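Local coordinates for protein cruciferin (Brassica napus, PDB 3KGL) that probably serves as a seed storage protein, an 11S globulin laid down as a nutrient reserve, at residues A[40-48]-A[175-183]. Residues are numbered along the deposited sequence; the frame is centred on the assembly and turned at random.
Sequences CSGVSFVRY and IVSVLDLAS
S44 and L179 exchange two backbone hydrogen bonds, as do V46 and S177, and these paired rungs show how a cupin sheet joins strands distant in sequence: strand 43-50 lies antiparallel to strand 173-180 inside the N-terminal cupin domain. S177 N lies 2.9 Å from V46 O, and in the third pair Y48 N donates to I175 O. Beyond V43 and D180, which pair without hydrogen bonds, G42 O accepts from both L181 N and A182 N, which arrive from the same face of its plane; G42 itself, with positive phi, closes helix 36-41 in a Schellman motif. On the face carrying V43, F45, V176 and V178, the F45 ring swings over the neighbouring strand because CG lies anti to the backbone N (chi1 -160°). S177 O sits 3.4 Å from F45 CD1, lying above the ring, nearer its edge than its centre, while W31 meets the ring edge-to-face. Cutting F45 back to an alanine is likely to strip away the ring face against S177 O and leave W31 without its edge-to-face mate. R47 sends its guanidinium off to E29 in a salt bridge. On the other face, S177 OG is hydrogen-bonded to S67 OG, and V46 CG1 rests 3.5 Å from S177 CB.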
ATOM      1  N   CYS A  40      15.649   4.277   2.650  1.00 24.76           N
ATOM      2  CA  CYS A  40      15.380   2.857   2.461  1.00 27.47           C
ATOM      3  C   CYS A  40      14.355   2.323   3.461  1.00  9.91           C
ATOM      4  O   CYS A  40      13.339   1.757   3.070  1.00 37.71           O
ATOM      5  CB  CYS A  40      16.684   2.047   2.554  1.00 38.56           C
ATOM      6  SG  CYS A  40      16.520   0.217   2.558  1.00 41.24           S
ATOM      7  N   SER A  41      14.629   2.493   4.750  1.00 34.57           N
ATOM      8  CA  SER A  41      13.742   1.988   5.794  1.00 30.38           C
ATOM      9  C   SER A  41      12.361   2.624   5.740  1.00 31.54           C
ATOM     10  O   SER A  41      11.432   2.163   6.391  1.00 43.10           O
ATOM     11  CB  SER A  41      14.368   2.192   7.175  1.00 32.93           C
ATOM     12  OG  SER A  41      15.148   1.063   7.538  1.00 34.81           O
ATOM     13  N   GLY A  42      12.235   3.690   4.965  1.00 21.82           N
ATOM     14  CA  GLY A  42      10.967   4.368   4.802  1.00 44.05           C
ATOM     15  C   GLY A  42      10.410   5.009   6.058  1.00 45.75           C
ATOM     16  O   GLY A  42       9.196   5.039   6.245  1.00 27.84           O
ATOM     17  N   VAL A  43      11.284   5.536   6.913  1.00 49.42           N
ATOM     18  CA  VAL A  43      10.832   6.230   8.119  1.00 57.76           C
ATOM     19  C   VAL A  43      11.667   7.461   8.454  1.00 41.54           C
ATOM     20  O   VAL A  43      12.767   7.640   7.946  1.00 49.99           O
ATOM     21  CB  VAL A  43      10.839   5.306   9.358  1.00 49.52           C
ATOM     22  CG1 VAL A  43       9.914   4.117   9.149  1.00 23.85           C
ATOM     23  CG2 VAL A  43      12.259   4.860   9.683  1.00 35.67           C
ATOM     24  N   SER A  44      11.118   8.310   9.314  1.00 42.35           N
ATOM     25  CA  SER A  44      11.878   9.378   9.938  1.00 22.81           C
ATOM     26  C   SER A  44      11.884   9.108  11.439  1.00 56.79           C
ATOM     27  O   SER A  44      11.161   8.235  11.936  1.00 17.29           O
ATOM     28  CB  SER A  44      11.234  10.730   9.646  1.00 61.44           C
ATOM     29  OG  SER A  44      11.952  11.798  10.234  1.00 29.33           O
ATOM     30  N   PHE A  45      12.704   9.857  12.163  1.00 26.88           N
ATOM     31  CA  PHE A  45      12.846   9.659  13.600  1.00 37.94           C
ATOM     32  C   PHE A  45      12.971  11.042  14.237  1.00 32.39           C
ATOM     33  O   PHE A  45      13.393  11.986  13.576  1.00 41.41           O
ATOM     34  CB  PHE A  45      14.080   8.798  13.873  1.00 27.60           C
ATOM     35  CG  PHE A  45      14.085   8.120  15.215  1.00 46.71           C
ATOM     36  CD1 PHE A  45      13.416   6.929  15.407  1.00 25.33           C
ATOM     37  CD2 PHE A  45      14.798   8.656  16.280  1.00 59.36           C
ATOM     38  CE1 PHE A  45      13.431   6.304  16.641  1.00 30.66           C
ATOM     39  CE2 PHE A  45      14.816   8.019  17.519  1.00 29.77           C
ATOM     40  CZ  PHE A  45      14.135   6.851  17.693  1.00  9.95           C
ATOM     41  N   VAL A  46      12.569  11.175  15.496  1.00 26.89           N
ATOM     42  CA  VAL A  46      12.615  12.465  16.178  1.00 36.18           C
ATOM     43  C   VAL A  46      12.732  12.235  17.661  1.00 18.05           C
ATOM     44  O   VAL A  46      12.290  11.212  18.167  1.00 48.96           O
ATOM     45  CB  VAL A  46      11.348  13.310  15.918  1.00 32.48           C
ATOM     46  CG1 VAL A  46      10.115  12.533  16.302  1.00 33.24           C
ATOM     47  CG2 VAL A  46      11.407  14.626  16.685  1.00 18.24           C
ATOM     48  N   ARG A  47      13.340  13.182  18.363  1.00 32.47           N
ATOM     49  CA  ARG A  47      13.455  13.085  19.807  1.00 20.32           C
ATOM     50  C   ARG A  47      12.970  14.380  20.386  1.00 26.07           C
ATOM     51  O   ARG A  47      13.472  15.432  20.031  1.00 32.19           O
ATOM     52  CB  ARG A  47      14.903  12.870  20.231  1.00 32.65           C
ATOM     53  CG  ARG A  47      15.104  12.970  21.724  1.00 31.88           C
ATOM     54  CD  ARG A  47      16.523  13.377  22.079  1.00 36.09           C
ATOM     55  NE  ARG A  47      17.460  12.277  21.937  1.00 14.06           N
ATOM     56  CZ  ARG A  47      18.517  12.288  21.138  1.00 27.37           C
ATOM     57  NH1 ARG A  47      18.799  13.353  20.404  1.00 16.67           N
ATOM     58  NH2 ARG A  47      19.300  11.223  21.082  1.00 34.63           N
ATOM     59  N   TYR A  48      11.970  14.307  21.255  1.00 35.74           N
ATOM     60  CA  TYR A  48      11.577  15.458  22.042  1.00 32.04           C
ATOM     61  C   TYR A  48      12.466  15.467  23.262  1.00 28.15           C
ATOM     62  O   TYR A  48      12.565  14.446  23.949  1.00 50.85           O
ATOM     63  CB  TYR A  48      10.137  15.325  22.527  1.00 25.65           C
ATOM     64  CG  TYR A  48       9.089  15.194  21.451  1.00 34.35           C
ATOM     65  CD1 TYR A  48       9.272  15.755  20.195  1.00 37.71           C
ATOM     66  CD2 TYR A  48       7.893  14.538  21.710  1.00 16.91           C
ATOM     67  CE1 TYR A  48       8.303  15.646  19.215  1.00 34.65           C
ATOM     68  CE2 TYR A  48       6.923  14.427  20.744  1.00 61.24           C
ATOM     69  CZ  TYR A  48       7.126  14.983  19.498  1.00 56.58           C
ATOM     70  OH  TYR A  48       6.148  14.868  18.539  1.00 35.47           O
ATOM     71  N   ILE A 175      11.238  11.911  25.117  1.00 34.46           N
ATOM     72  CA  ILE A 175      10.483  10.995  24.287  1.00 36.55           C
ATOM     73  C   ILE A 175      11.203  10.846  22.941  1.00 63.82           C
ATOM     74  O   ILE A 175      11.733  11.818  22.393  1.00 19.25           O
ATOM     75  CB  ILE A 175       8.984  11.409  24.089  1.00 50.28           C
ATOM     76  CG1 ILE A 175       8.255  11.559  25.425  1.00 49.23           C
ATOM     77  CG2 ILE A 175       8.243  10.351  23.285  1.00 49.69           C
ATOM     78  CD1 ILE A 175       8.077  12.986  25.878  1.00 68.03           C
ATOM     79  N   VAL A 176      11.230   9.611  22.443  1.00 37.55           N
ATOM     80  CA  VAL A 176      11.798   9.272  21.151  1.00 15.28           C
ATOM     81  C   VAL A 176      10.694   8.638  20.280  1.00 43.98           C
ATOM     82  O   VAL A 176       9.894   7.847  20.787  1.00 40.70           O
ATOM     83  CB  VAL A 176      13.004   8.351  21.368  1.00 24.79           C
ATOM     84  CG1 VAL A 176      12.923   7.099  20.517  1.00 35.57           C
ATOM     85  CG2 VAL A 176      14.296   9.130  21.137  1.00 36.26           C
ATOM     86  N   SER A 177      10.622   9.014  18.996  1.00 23.09           N
ATOM     87  CA  SER A 177       9.470   8.678  18.133  1.00 23.03           C
ATOM     88  C   SER A 177       9.855   8.253  16.717  1.00 42.72           C
ATOM     89  O   SER A 177      10.682   8.902  16.082  1.00 48.67           O
ATOM     90  CB  SER A 177       8.511   9.874  17.997  1.00 23.36           C
ATOM     91  OG  SER A 177       7.822  10.181  19.196  1.00 38.60           O
ATOM     92  N   VAL A 178       9.232   7.189  16.209  1.00 29.21           N
ATOM     93  CA  VAL A 178       9.350   6.867  14.786  1.00 34.31           C
ATOM     94  C   VAL A 178       8.111   7.352  14.039  1.00 44.89           C
ATOM     95  O   VAL A 178       6.999   7.277  14.554  1.00 53.66           O
ATOM     96  CB  VAL A 178       9.552   5.351  14.515  1.00 32.75           C
ATOM     97  CG1 VAL A 178       8.312   4.585  14.856  1.00 32.67           C
ATOM     98  CG2 VAL A 178       9.915   5.108  13.045  1.00 17.97           C
ATOM     99  N   LEU A 179       8.307   7.869  12.831  1.00 53.00           N
ATOM    100  CA  LEU A 179       7.192   8.221  11.970  1.00 27.27           C
ATOM    101  C   LEU A 179       7.270   7.346  10.724  1.00 41.35           C
ATOM    102  O   LEU A 179       8.303   7.315  10.058  1.00 66.60           O
ATOM    103  CB  LEU A 179       7.245   9.704  11.614  1.00 14.93           C
ATOM    104  CG  LEU A 179       7.336  10.664  12.805  1.00 26.55           C
ATOM    105  CD1 LEU A 179       7.841  12.010  12.360  1.00 42.81           C
ATOM    106  CD2 LEU A 179       6.013  10.832  13.519  1.00 19.27           C
ATOM    107  N   ASP A 180       6.184   6.629  10.428  1.00 33.09           N
ATOM    108  CA  ASP A 180       6.132   5.665   9.315  1.00 37.52           C
ATOM    109  C   ASP A 180       5.727   6.354   8.018  1.00 25.04           C
ATOM    110  O   ASP A 180       4.551   6.604   7.785  1.00 46.35           O
ATOM    111  CB  ASP A 180       5.149   4.528   9.644  1.00 61.43           C
ATOM    112  CG  ASP A 180       5.206   3.380   8.641  1.00 48.91           C
ATOM    113  OD1 ASP A 180       5.913   3.514   7.620  1.00 31.27           O
ATOM    114  OD2 ASP A 180       4.528   2.346   8.878  1.00 47.76           O
ATOM    115  N   LEU A 181       6.712   6.662   7.184  1.00 30.05           N
ATOM    116  CA  LEU A 181       6.496   7.479   5.998  1.00 31.77           C
ATOM    117  C   LEU A 181       5.975   6.662   4.831  1.00 44.62           C
ATOM    118  O   LEU A 181       5.121   7.121   4.074  1.00 33.80           O
ATOM    119  CB  LEU A 181       7.786   8.193   5.603  1.00 13.54           C
ATOM    120  CG  LEU A 181       7.974   9.592   6.201  1.00 52.07           C
ATOM    121  CD1 LEU A 181       7.219   9.756   7.516  1.00 37.30           C
ATOM    122  CD2 LEU A 181       9.444   9.931   6.371  1.00 11.52           C
ATOM    123  N   ALA A 182       6.494   5.449   4.694  1.00 45.62           N
ATOM    124  CA  ALA A 182       6.102   4.561   3.613  1.00 16.05           C
ATOM    125  C   ALA A 182       4.655   4.091   3.755  1.00 46.14           C
ATOM    126  O   ALA A 182       3.938   3.977   2.758  1.00 37.87           O
ATOM    127  CB  ALA A 182       7.032   3.384   3.563  1.00 45.81           C
ATOM    128  N   SER A 183       4.230   3.835   4.994  1.00 29.20           N
ATOM    129  CA  SER A 183       2.907   3.261   5.277  1.00 19.29           C
ATOM    130  C   SER A 183       1.774   3.818   4.413  1.00 36.81           C
ATOM    131  O   SER A 183       1.759   4.996   4.043  1.00 28.51           O
ATOM    132  CB  SER A 183       2.557   3.404   6.762  1.00 53.20           C
ATOM    133  OG  SER A 183       1.244   2.952   7.039  1.00 49.98           O
TER